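Local coordinates for protein nitrite transporter NirC (Salmonella enterica subsp. enterica serovar Typhimurium, PDB 4FC4) that carries nitrite into and out of the cell across the cytoplasmic membrane, as a pentameric channel of the formate/nitrite transporter (FNT) family, at residues 82-87 with 232-237; 136-141 with 206-211; 143-148 with 223-228; 151-156 with 194-199. All coordinates share one frame; numbering follows the deposited sequence.

How the contacts relate
Contacts 1 and 4 lie nearer the centre of the chain, contacts 2 and 3 farther out, and contact 3 is the least buried of the four. Helix 219-248 serves contacts 1 and 3, helix 137-147 contacts 2 and 3, and helix 198-209 contacts 2 and 4. The chemistry does not follow depth: contacts 1 and 2 pack closely without a crossing hydrogen bond, whereas contacts 3 and 4 have one or more. In contact 3 two side chains bond to carbonyls; in contact 4 a weak backbone bond joins a helix to a loop, with the Lys156 chain beside it. Contacts 3 and 4 join through Glu196, bound to Lys145 and Asn225; contacts 1 and 4 meet at Asn233.

Contact 1 (82-87 with 232-237); sequences GHTMFL and GNTLSG
Met85, which backs onto Gly237, sends its methyl CE over one face of the neighbouring Phe86 ring, 4.3 Å above the plane and offset toward the rim; that ring itself turns from helix 219-248 to Cys9 and Asn12 of helix 3-22. The contact is a close packing, through small residues, of two helices running in roughly the same direction within the FNT fold, where helix 80-93 follows an interruption of the second membrane-spanning helix. The axes of the two short segments come within 8.2 Å at a crossing angle of -33°. Gly237 makes this possible, since its bare CA lies 3.2 Å from Thr84 OG1. The hydroxyl sits between its own backbone N and carbonyl carbon (chi1 66°), close enough to Thr81 O for a hydrogen bond one turn back. The same rotation carries the methyl CG2 to the other helix, 3.9 Å from Thr234 CA and close to the hydroxyl OG1 of Thr234, which is itself bonded to Thr230 O. Both hydroxyls are thus satisfied within their own helices, and no hydrogen bond crosses the interface. What crosses instead is a CA-H...O contact, Met85 CA lying 3.5 Å from Gly237 O with an angle of 134° at the hydrogen.

Contact 2 (136-141 with 206-211); sequences SIVHSV and ALSWFG
Val138 and His139, the two residues that meet segment 206-211, stand in the first turn of helix 137-147, directly behind its N-cap, Ser136. The cap is a side-chain bond: Ser136 OG accepts from Val138 N at 3.1 Å, and Ser136 also bonds to Leu130 O in the preceding loop. Val138 comes next and points toward the other helix. With CG1 anti to the backbone N (chi1 155°), this methyl lies over the peptide link between Leu207 and Ser208, 3.5 Å from Ser208 N and 4.0 Å from Leu207 CB. Phe46 of helix 24-51 and Leu130 pack around the same valine. His139 then swings its imidazole across to Gly211, whose C is 3.9 Å from His139 NE2 and approached obliquely to the ring; the fit of CD2 against Ser208 is too tight in the model to be relied on. On the other nitrogen, ND1 makes a weak hydrogen bond to Val133 O. The chain opposite is by then leaving its helix, with Gly211 N bonded to Ser208 O at 3.0 Å. The short helix 137-147 thus packs against the C-terminal end of helix 198-209, which follows the break in the fifth membrane helix, an interruption characteristic of the FNT fold.

Contact 3 (143-148 with 223-228); sequences LAKTTA and GHNLLW
Asn225 ND2 donates to Lys145 O across the contact, 3.0 Å long and fairly straight at 160°. The acceptor lies close to the amide plane of Asn225, but the donor stands above the carbonyl plane of Lys145 and so does not use a lone pair directly. A chi1 of 177° extends the Asn225 side chain away from its own backbone N and sets the amide facing helix 137-147; ND2 also reaches Glu196 OE1, whose partner oxygen OE2 forms a salt bridge with Lys145 NZ. A second bond runs from His224 NE2 to Ala148 O, 3.1 Å, with the oxygen in the imidazole plane and the nitrogen nearly in line with the C=O bond. The two side chains therefore take one carbonyl in the last turn of helix 137-147 and one in the loop that follows; in the FNT fold this short helix lies across the start of helix 219-248, the segments crossing at 68°. Leu143 O accepts from Thr146 OG1 at 2.8 Å as well as from the backbone N of Thr146 and Thr147. Beyond these bonds, His224 CD2 also lies close to Thr146 O, at 3.4 Å. Looser is the approach of Thr146 CA to Asn225 CB, 4.4 Å, beside Phe205 of helix 198-209.

Contact 4 (151-156 with 194-199); sequences TVLFFK and GYEHSV
Lys156 O receives a weak but nearly straight hydrogen bond from Glu196 N, 3.2 Å long with an N-H...O angle of 173°. Tyr195 CB closes in on the same carbonyl oxygen at 3.3 Å. The peptide after Tyr195 is thereby linked, if only weakly, to helix 150-172 just where the chain is passing between two helices. Gly194 opens this passage: its positive phi of 94° completes a Schellman motif at the end of helix 177-192. An interruption of this kind in the fifth membrane helix is a hallmark of the FNT fold. His197, which caps helix 198-209 through ND1 and Ala200 N and bonds Thr81 OG1 through NE2, probably corresponds to the pore histidine of the family.

Lys156 lies along the loop with none of its side-chain torsions staggered. Its CE comes to 3.0 Å from Gly194 O, a strained approach that leaves the end of the chain uncertain, while its CG passes Tyr195 CD1 at 4.1 Å, the two side chains crossing at about a right angle. NZ is modelled 5.5 Å from Glu196 OE2, too far for a salt bridge; that carboxylate is held by Lys145 and Asn225. Glu196 CG packs against both Lys156 CB and Leu153 CD2, each 3.9 Å away. Helix 219-248 holds the loop as well, Asn233 bonding Ser198 N and Glu196 O, while Phe155 of helix 150-172 meets Trp125 of a neighbouring subunit.

Contact 1 (82-87 with 232-237)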
loop_
_atom_site.group_PDB
_atom_site.type_symbol
_atom_site.label_atom_id
_atom_site.label_comp_id
_atom_site.label_asym_id
_atom_site.label_seq_id
_atom_site.Cartn_x
_atom_site.Cartn_y
_atom_site.Cartn_z
ATOM N N GLY B 82 11.633 -13.694 19.748
ATOM C CA GLY B 82 10.787 -12.712 20.454
ATOM C C GLY B 82 10.804 -13.033 21.945
ATOM O O GLY B 82 10.806 -12.122 22.781
ATOM N N HIS B 83 10.832 -14.326 22.271
ATOM C CA HIS B 83 10.985 -14.751 23.644
ATOM C C HIS B 83 12.197 -14.137 24.308
ATOM O O HIS B 83 12.144 -13.802 25.525
ATOM C CB HIS B 83 10.955 -16.286 23.767
ATOM C CG HIS B 83 9.572 -16.889 23.643
ATOM N ND1 HIS B 83 9.286 -18.122 24.076
ATOM C CD2 HIS B 83 8.379 -16.373 23.098
ATOM C CE1 HIS B 83 7.975 -18.408 23.867
ATOM N NE2 HIS B 83 7.409 -17.333 23.265
ATOM N N THR B 84 13.292 -13.940 23.547
ATOM C CA THR B 84 14.497 -13.353 24.180
ATOM C C THR B 84 14.196 -11.989 24.838
ATOM O O THR B 84 14.674 -11.735 25.995
ATOM C CB THR B 84 15.719 -13.203 23.250
ATOM O OG1 THR B 84 15.427 -12.247 22.250
ATOM C CG2 THR B 84 16.146 -14.506 22.633
ATOM N N MET B 85 13.434 -11.134 24.104
ATOM C CA MET B 85 12.920 -9.845 24.638
ATOM C C MET B 85 11.852 -9.987 25.722
ATOM O O MET B 85 11.989 -9.376 26.788
ATOM C CB MET B 85 12.388 -8.927 23.542
ATOM C CG MET B 85 11.887 -7.553 23.999
ATOM S SD MET B 85 11.338 -6.606 22.527
ATOM C CE MET B 85 9.746 -7.341 22.172
ATOM N N PHE B 86 10.825 -10.803 25.477
ATOM C CA PHE B 86 9.656 -10.850 26.352
ATOM C C PHE B 86 10.086 -11.294 27.747
ATOM O O PHE B 86 9.745 -10.669 28.804
ATOM C CB PHE B 86 8.571 -11.822 25.800
ATOM C CG PHE B 86 7.788 -11.300 24.601
ATOM C CD1 PHE B 86 7.093 -10.080 24.648
ATOM C CD2 PHE B 86 7.716 -12.053 23.411
ATOM C CE1 PHE B 86 6.354 -9.621 23.534
ATOM C CE2 PHE B 86 6.989 -11.599 22.299
ATOM C CZ PHE B 86 6.320 -10.382 22.354
ATOM N N LEU B 87 10.833 -12.399 27.742
ATOM C CA LEU B 87 11.276 -13.020 28.968
ATOM C C LEU B 87 12.220 -12.119 29.747
ATOM O O LEU B 87 12.196 -12.119 30.965
ATOM C CB LEU B 87 11.873 -14.390 28.691
ATOM C CG LEU B 87 10.925 -15.364 27.978
ATOM C CD1 LEU B 87 11.585 -16.724 27.882
ATOM C CD2 LEU B 87 9.608 -15.526 28.725
ATOM N N GLY B 232 23.686 -14.405 18.884
ATOM C CA GLY B 232 23.618 -13.000 18.449
ATOM C C GLY B 232 22.204 -12.458 18.527
ATOM O O GLY B 232 21.992 -11.334 18.998
ATOM N N ASN B 233 21.236 -13.238 18.044
ATOM C CA ASN B 233 19.809 -12.913 18.212
ATOM C C ASN B 233 19.490 -12.584 19.690
ATOM O O ASN B 233 18.718 -11.635 19.974
ATOM C CB ASN B 233 18.889 -14.070 17.755
ATOM C CG ASN B 233 18.842 -14.265 16.249
ATOM O OD1 ASN B 233 18.406 -15.335 15.777
ATOM N ND2 ASN B 233 19.240 -13.238 15.471
ATOM N N THR B 234 20.065 -13.391 20.600
ATOM C CA THR B 234 19.823 -13.317 22.030
ATOM C C THR B 234 20.399 -12.042 22.652
ATOM O O THR B 234 19.689 -11.354 23.364
ATOM C CB THR B 234 20.410 -14.554 22.750
ATOM O OG1 THR B 234 19.883 -15.728 22.117
ATOM C CG2 THR B 234 20.047 -14.563 24.223
ATOM N N LEU B 235 21.663 -11.724 22.364
ATOM C CA LEU B 235 22.209 -10.378 22.642
ATOM C C LEU B 235 21.251 -9.180 22.396
ATOM O O LEU B 235 20.986 -8.389 23.301
ATOM C CB LEU B 235 23.526 -10.117 21.875
ATOM C CG LEU B 235 24.095 -8.723 22.163
ATOM C CD1 LEU B 235 24.338 -8.539 23.658
ATOM C CD2 LEU B 235 25.407 -8.472 21.438
ATOM N N SER B 236 20.796 -9.010 21.169
ATOM C CA SER B 236 19.961 -7.839 20.809
ATOM C C SER B 236 18.540 -7.888 21.445
ATOM O O SER B 236 18.013 -6.857 21.865
ATOM C CB SER B 236 19.920 -7.646 19.302
ATOM O OG SER B 236 19.541 -8.842 18.620
ATOM N N GLY B 237 17.959 -9.083 21.579
ATOM C CA GLY B 237 16.658 -9.250 22.200
ATOM C C GLY B 237 16.726 -8.914 23.669
ATOM O O GLY B 237 15.945 -8.108 24.154
#

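Contact 2 (136-141 with 206-211)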
loop_
_atom_site.group_PDB
_atom_site.type_symbol
_atom_site.label_atom_id
_atom_site.label_comp_id
_atom_site.label_asym_id
_atom_site.label_seq_id
_atom_site.Cartn_x
_atom_site.Cartn_y
_atom_site.Cartn_z
ATOM N N SER B 136 20.580 -24.019 -7.365
ATOM C CA SER B 136 19.615 -23.298 -6.571
ATOM C C SER B 136 20.231 -22.371 -5.497
ATOM O O SER B 136 21.150 -22.782 -4.729
ATOM C CB SER B 136 18.654 -24.280 -5.886
ATOM O OG SER B 136 17.857 -23.642 -4.849
ATOM N N ILE B 137 19.652 -21.170 -5.376
ATOM C CA ILE B 137 20.133 -20.228 -4.371
ATOM C C ILE B 137 19.965 -20.742 -2.945
ATOM O O ILE B 137 20.680 -20.284 -2.054
ATOM C CB ILE B 137 19.601 -18.760 -4.534
ATOM C CG1 ILE B 137 18.094 -18.639 -4.280
ATOM C CG2 ILE B 137 19.966 -18.239 -5.928
ATOM C CD1 ILE B 137 17.641 -17.180 -3.987
ATOM N N VAL B 138 19.023 -21.658 -2.738
ATOM C CA VAL B 138 18.881 -22.365 -1.460
ATOM C C VAL B 138 20.217 -23.006 -1.113
ATOM O O VAL B 138 20.691 -22.865 0.016
ATOM C CB VAL B 138 17.694 -23.404 -1.465
ATOM C CG1 VAL B 138 17.851 -24.546 -0.458
ATOM C CG2 VAL B 138 16.338 -22.725 -1.227
ATOM N N HIS B 139 20.858 -23.666 -2.072
ATOM C CA HIS B 139 22.192 -24.295 -1.792
ATOM C C HIS B 139 23.345 -23.343 -1.664
ATOM O O HIS B 139 24.156 -23.502 -0.738
ATOM C CB HIS B 139 22.505 -25.420 -2.754
ATOM C CG HIS B 139 21.427 -26.440 -2.798
ATOM N ND1 HIS B 139 20.864 -26.856 -3.945
ATOM C CD2 HIS B 139 20.721 -27.053 -1.764
ATOM C CE1 HIS B 139 19.880 -27.732 -3.663
ATOM N NE2 HIS B 139 19.798 -27.857 -2.328
ATOM N N SER B 140 23.426 -22.325 -2.529
ATOM C CA SER B 140 24.566 -21.443 -2.443
ATOM C C SER B 140 24.440 -20.513 -1.217
ATOM O O SER B 140 25.423 -20.228 -0.525
ATOM C CB SER B 140 24.800 -20.713 -3.745
ATOM O OG SER B 140 23.657 -19.987 -4.101
ATOM N N VAL B 141 23.230 -20.084 -0.887
ATOM C CA VAL B 141 23.074 -19.210 0.298
ATOM C C VAL B 141 23.274 -19.980 1.624
ATOM O O VAL B 141 23.945 -19.480 2.517
ATOM C CB VAL B 141 21.755 -18.384 0.245
ATOM C CG1 VAL B 141 21.561 -17.502 1.483
ATOM C CG2 VAL B 141 21.785 -17.526 -0.978
ATOM N N ALA B 206 17.233 -26.754 6.339
ATOM C CA ALA B 206 16.577 -28.056 6.218
ATOM C C ALA B 206 16.274 -28.286 4.718
ATOM O O ALA B 206 16.520 -29.386 4.153
ATOM C CB ALA B 206 15.344 -28.138 7.127
ATOM N N LEU B 207 15.809 -27.230 4.070
ATOM C CA LEU B 207 15.577 -27.223 2.633
ATOM C C LEU B 207 16.830 -27.589 1.822
ATOM O O LEU B 207 16.778 -28.429 0.929
ATOM C CB LEU B 207 15.127 -25.822 2.216
ATOM C CG LEU B 207 13.710 -25.398 2.581
ATOM C CD1 LEU B 207 13.539 -23.961 2.138
ATOM C CD2 LEU B 207 12.655 -26.334 1.961
ATOM N N SER B 208 17.963 -26.956 2.111
ATOM C CA SER B 208 19.164 -27.362 1.433
ATOM C C SER B 208 19.533 -28.810 1.798
ATOM O O SER B 208 19.956 -29.607 0.923
ATOM C CB SER B 208 20.321 -26.398 1.686
ATOM O OG SER B 208 21.428 -26.848 0.928
ATOM N N TRP B 209 19.347 -29.175 3.066
ATOM C CA TRP B 209 19.696 -30.538 3.518
ATOM C C TRP B 209 18.927 -31.596 2.776
ATOM O O TRP B 209 19.502 -32.627 2.381
ATOM C CB TRP B 209 19.512 -30.703 5.031
ATOM C CG TRP B 209 20.070 -32.010 5.541
ATOM C CD1 TRP B 209 19.361 -33.098 6.045
ATOM C CD2 TRP B 209 21.490 -32.426 5.591
ATOM N NE1 TRP B 209 20.208 -34.128 6.399
ATOM C CE2 TRP B 209 21.497 -33.800 6.158
ATOM C CE3 TRP B 209 22.710 -31.826 5.245
ATOM C CZ2 TRP B 209 22.682 -34.515 6.361
ATOM C CZ3 TRP B 209 23.898 -32.559 5.461
ATOM C CH2 TRP B 209 23.876 -33.873 6.006
ATOM N N PHE B 210 17.620 -31.354 2.566
ATOM C CA PHE B 210 16.777 -32.344 1.891
ATOM C C PHE B 210 16.942 -32.269 0.371
ATOM O O PHE B 210 16.317 -33.007 -0.350
ATOM C CB PHE B 210 15.284 -32.190 2.251
ATOM C CG PHE B 210 14.972 -32.299 3.732
ATOM C CD1 PHE B 210 15.589 -33.278 4.540
ATOM C CD2 PHE B 210 14.024 -31.430 4.316
ATOM C CE1 PHE B 210 15.309 -33.346 5.900
ATOM C CE2 PHE B 210 13.720 -31.508 5.664
ATOM C CZ PHE B 210 14.358 -32.470 6.466
ATOM N N GLY B 211 17.766 -31.376 -0.134
ATOM C CA GLY B 211 17.874 -31.234 -1.572
ATOM C C GLY B 211 19.236 -31.686 -2.013
ATOM O O GLY B 211 19.953 -32.332 -1.243
#

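Contact 3 (143-148 with 223-228)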
loop_
_atom_site.group_PDB
_atom_site.type_symbol
_atom_site.label_atom_id
_atom_site.label_comp_id
_atom_site.label_asym_id
_atom_site.label_seq_id
_atom_site.Cartn_x
_atom_site.Cartn_y
_atom_site.Cartn_z
ATOM N N LEU B 143 25.078 -22.690 2.168
ATOM C CA LEU B 143 26.513 -23.011 2.295
ATOM C C LEU B 143 27.287 -21.754 2.741
ATOM O O LEU B 143 28.037 -21.816 3.695
ATOM C CB LEU B 143 27.076 -23.640 1.003
ATOM C CG LEU B 143 28.606 -23.781 0.876
ATOM C CD1 LEU B 143 29.167 -24.842 1.816
ATOM C CD2 LEU B 143 29.054 -24.058 -0.576
ATOM N N ALA B 144 27.024 -20.606 2.107
ATOM C CA ALA B 144 27.703 -19.360 2.502
ATOM C C ALA B 144 27.409 -19.040 3.983
ATOM O O ALA B 144 28.297 -18.585 4.727
ATOM C CB ALA B 144 27.400 -18.177 1.547
ATOM N N LYS B 145 26.191 -19.342 4.432
ATOM C CA LYS B 145 25.832 -19.049 5.828
ATOM C C LYS B 145 26.600 -19.967 6.765
ATOM O O LYS B 145 26.920 -19.551 7.878
ATOM C CB LYS B 145 24.349 -19.163 6.089
ATOM C CG LYS B 145 23.507 -17.990 5.590
ATOM C CD LYS B 145 22.052 -18.426 5.502
ATOM C CE LYS B 145 21.101 -17.298 5.158
ATOM N NZ LYS B 145 21.131 -16.276 6.208
ATOM N N THR B 146 26.923 -21.182 6.300
ATOM C CA THR B 146 27.516 -22.167 7.200
ATOM C C THR B 146 29.014 -22.040 7.377
ATOM O O THR B 146 29.557 -22.491 8.387
ATOM C CB THR B 146 27.244 -23.628 6.757
ATOM O OG1 THR B 146 27.907 -23.891 5.500
ATOM C CG2 THR B 146 25.747 -23.903 6.666
ATOM N N THR B 147 29.699 -21.521 6.358
ATOM C CA THR B 147 31.176 -21.388 6.425
ATOM C C THR B 147 31.628 -19.987 6.871
ATOM O O THR B 147 32.812 -19.779 7.022
ATOM C CB THR B 147 31.862 -21.689 5.078
ATOM O OG1 THR B 147 31.428 -20.708 4.134
ATOM C CG2 THR B 147 31.480 -23.077 4.566
ATOM N N ALA B 148 30.688 -19.051 7.034
ATOM C CA ALA B 148 30.937 -17.693 7.535
ATOM C C ALA B 148 31.611 -17.644 8.951
ATOM O O ALA B 148 31.326 -18.477 9.798
ATOM C CB ALA B 148 29.617 -16.881 7.492
ATOM N N GLY B 223 25.179 -26.450 12.409
ATOM C CA GLY B 223 25.256 -26.186 13.829
ATOM C C GLY B 223 26.101 -24.974 14.160
ATOM O O GLY B 223 25.767 -24.196 15.052
ATOM N N HIS B 224 27.204 -24.827 13.434
ATOM C CA HIS B 224 28.066 -23.635 13.500
ATOM C C HIS B 224 27.304 -22.337 13.312
ATOM O O HIS B 224 27.395 -21.448 14.154
ATOM C CB HIS B 224 29.217 -23.731 12.490
ATOM C CG HIS B 224 30.079 -22.496 12.459
ATOM N ND1 HIS B 224 30.993 -22.230 13.406
ATOM C CD2 HIS B 224 30.120 -21.440 11.592
ATOM C CE1 HIS B 224 31.605 -21.069 13.140
ATOM N NE2 HIS B 224 31.071 -20.580 12.045
ATOM N N ASN B 225 26.562 -22.202 12.213
ATOM C CA ASN B 225 25.700 -20.984 11.996
ATOM C C ASN B 225 24.635 -20.782 13.084
ATOM O O ASN B 225 24.583 -19.720 13.682
ATOM C CB ASN B 225 25.018 -21.010 10.638
ATOM C CG ASN B 225 24.069 -19.813 10.416
ATOM O OD1 ASN B 225 22.962 -19.772 10.966
ATOM N ND2 ASN B 225 24.507 -18.839 9.593
ATOM N N LEU B 226 23.810 -21.807 13.348
ATOM C CA LEU B 226 22.765 -21.749 14.388
ATOM C C LEU B 226 23.328 -21.345 15.769
ATOM O O LEU B 226 22.708 -20.509 16.456
ATOM C CB LEU B 226 21.924 -23.047 14.427
ATOM C CG LEU B 226 21.048 -23.374 13.193
ATOM C CD1 LEU B 226 20.118 -24.562 13.465
ATOM C CD2 LEU B 226 20.207 -22.157 12.763
ATOM N N LEU B 227 24.513 -21.863 16.152
ATOM C CA LEU B 227 25.119 -21.434 17.424
ATOM C C LEU B 227 25.354 -19.931 17.509
ATOM O O LEU B 227 24.737 -19.260 18.327
ATOM C CB LEU B 227 26.409 -22.179 17.751
ATOM C CG LEU B 227 27.124 -21.706 19.029
ATOM C CD1 LEU B 227 26.249 -21.916 20.280
ATOM C CD2 LEU B 227 28.492 -22.404 19.197
ATOM N N TRP B 228 26.211 -19.401 16.639
ATOM C CA TRP B 228 26.497 -17.963 16.611
ATOM C C TRP B 228 25.317 -17.044 16.255
ATOM O O TRP B 228 25.149 -15.980 16.862
ATOM C CB TRP B 228 27.767 -17.708 15.792
ATOM C CG TRP B 228 28.904 -18.487 16.417
ATOM C CD1 TRP B 228 29.498 -19.652 15.942
ATOM C CD2 TRP B 228 29.557 -18.225 17.710
ATOM N NE1 TRP B 228 30.472 -20.084 16.799
ATOM C CE2 TRP B 228 30.566 -19.272 17.874
ATOM C CE3 TRP B 228 29.434 -17.236 18.689
ATOM C CZ2 TRP B 228 31.402 -19.327 18.999
ATOM C CZ3 TRP B 228 30.276 -17.269 19.797
ATOM C CH2 TRP B 228 31.229 -18.310 19.969
#

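Contact 4 (151-156 with 194-199)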
loop_
_atom_site.group_PDB
_atom_site.type_symbol
_atom_site.label_atom_id
_atom_site.label_comp_id
_atom_site.label_asym_id
_atom_site.label_seq_id
_atom_site.Cartn_x
_atom_site.Cartn_y
_atom_site.Cartn_z
ATOM N N THR B 151 32.182 -14.432 14.161
ATOM C CA THR B 151 32.122 -13.062 14.589
ATOM C C THR B 151 31.094 -12.379 13.735
ATOM O O THR B 151 30.153 -11.734 14.253
ATOM C CB THR B 151 33.481 -12.411 14.378
ATOM O OG1 THR B 151 34.279 -12.695 15.514
ATOM C CG2 THR B 151 33.352 -10.901 14.208
ATOM N N VAL B 152 31.261 -12.611 12.435
ATOM C CA VAL B 152 30.393 -12.093 11.416
ATOM C C VAL B 152 28.994 -12.594 11.729
ATOM O O VAL B 152 28.034 -11.790 11.761
ATOM C CB VAL B 152 30.917 -12.432 9.968
ATOM C CG1 VAL B 152 29.811 -12.349 8.896
ATOM C CG2 VAL B 152 32.152 -11.547 9.606
ATOM N N LEU B 153 28.885 -13.886 12.040
ATOM C CA LEU B 153 27.547 -14.477 12.236
ATOM C C LEU B 153 26.861 -13.930 13.482
ATOM O O LEU B 153 25.659 -13.629 13.474
ATOM C CB LEU B 153 27.592 -16.010 12.233
ATOM C CG LEU B 153 27.821 -16.637 10.852
ATOM C CD1 LEU B 153 27.715 -18.140 10.924
ATOM C CD2 LEU B 153 26.831 -16.131 9.818
ATOM N N PHE B 154 27.639 -13.769 14.543
ATOM C CA PHE B 154 27.106 -13.215 15.787
ATOM C C PHE B 154 26.492 -11.817 15.584
ATOM O O PHE B 154 25.336 -11.564 15.915
ATOM C CB PHE B 154 28.228 -13.141 16.790
ATOM C CG PHE B 154 27.823 -12.617 18.119
ATOM C CD1 PHE B 154 27.349 -13.501 19.110
ATOM C CD2 PHE B 154 27.973 -11.251 18.412
ATOM C CE1 PHE B 154 26.964 -13.026 20.355
ATOM C CE2 PHE B 154 27.609 -10.774 19.661
ATOM C CZ PHE B 154 27.105 -11.663 20.640
ATOM N N PHE B 155 27.284 -10.915 15.011
ATOM C CA PHE B 155 26.898 -9.540 14.904
ATOM C C PHE B 155 25.764 -9.334 13.880
ATOM O O PHE B 155 24.884 -8.459 14.051
ATOM C CB PHE B 155 28.153 -8.736 14.672
ATOM C CG PHE B 155 28.912 -8.531 15.914
ATOM C CD1 PHE B 155 28.342 -7.808 16.971
ATOM C CD2 PHE B 155 30.159 -9.123 16.100
ATOM C CE1 PHE B 155 29.047 -7.638 18.173
ATOM C CE2 PHE B 155 30.874 -8.928 17.277
ATOM C CZ PHE B 155 30.323 -8.189 18.323
ATOM N N LYS B 156 25.739 -10.188 12.862
ATOM C CA LYS B 156 24.624 -10.187 11.975
ATOM C C LYS B 156 23.357 -10.684 12.625
ATOM O O LYS B 156 22.231 -10.171 12.338
ATOM C CB LYS B 156 24.934 -10.973 10.729
ATOM C CG LYS B 156 25.371 -10.060 9.635
ATOM C CD LYS B 156 26.429 -10.763 8.860
ATOM C CE LYS B 156 25.838 -11.337 7.607
ATOM N NZ LYS B 156 26.843 -11.098 6.545
ATOM N N GLY B 194 21.380 -8.115 4.704
ATOM C CA GLY B 194 22.281 -9.264 4.986
ATOM C C GLY B 194 22.191 -9.857 6.404
ATOM O O GLY B 194 23.021 -10.682 6.755
ATOM N N TYR B 195 21.220 -9.488 7.257
ATOM C CA TYR B 195 21.324 -9.972 8.657
ATOM C C TYR B 195 20.807 -11.453 8.871
ATOM O O TYR B 195 20.140 -12.010 8.031
ATOM C CB TYR B 195 20.693 -8.999 9.645
ATOM C CG TYR B 195 21.147 -7.573 9.525
ATOM C CD1 TYR B 195 22.477 -7.243 9.221
ATOM C CD2 TYR B 195 20.224 -6.522 9.713
ATOM C CE1 TYR B 195 22.885 -5.913 9.120
ATOM C CE2 TYR B 195 20.615 -5.197 9.607
ATOM C CZ TYR B 195 21.940 -4.894 9.329
ATOM O OH TYR B 195 22.280 -3.571 9.222
ATOM N N GLU B 196 21.124 -12.073 9.991
ATOM C CA GLU B 196 20.899 -13.535 10.172
ATOM C C GLU B 196 19.787 -13.808 11.190
ATOM O O GLU B 196 19.880 -13.362 12.353
ATOM C CB GLU B 196 22.204 -14.221 10.693
ATOM C CG GLU B 196 23.372 -14.367 9.706
ATOM C CD GLU B 196 23.104 -15.321 8.545
ATOM O OE1 GLU B 196 23.123 -16.580 8.672
ATOM O OE2 GLU B 196 22.841 -14.779 7.473
ATOM N N HIS B 197 18.752 -14.547 10.786
ATOM C CA HIS B 197 17.666 -14.911 11.711
ATOM C C HIS B 197 17.788 -16.373 12.031
ATOM O O HIS B 197 17.779 -17.188 11.128
ATOM C CB HIS B 197 16.270 -14.551 11.111
ATOM C CG HIS B 197 15.135 -14.691 12.101
ATOM N ND1 HIS B 197 14.193 -15.621 11.976
ATOM C CD2 HIS B 197 14.863 -13.999 13.311
ATOM C CE1 HIS B 197 13.338 -15.556 13.056
ATOM N NE2 HIS B 197 13.745 -14.538 13.852
ATOM N N SER B 198 18.022 -16.711 13.297
ATOM C CA SER B 198 18.276 -18.126 13.736
ATOM C C SER B 198 17.153 -19.113 13.292
ATOM O O SER B 198 17.415 -20.088 12.580
ATOM C CB SER B 198 18.494 -18.194 15.254
ATOM O OG SER B 198 17.284 -17.854 15.961
ATOM N N VAL B 199 15.912 -18.835 13.680
ATOM C CA VAL B 199 14.758 -19.682 13.286
ATOM C C VAL B 199 14.551 -19.701 11.761
ATOM O O VAL B 199 14.305 -20.744 11.148
ATOM C CB VAL B 199 13.473 -19.265 14.051
ATOM C CG1 VAL B 199 12.276 -20.085 13.641
ATOM C CG2 VAL B 199 13.685 -19.400 15.556
#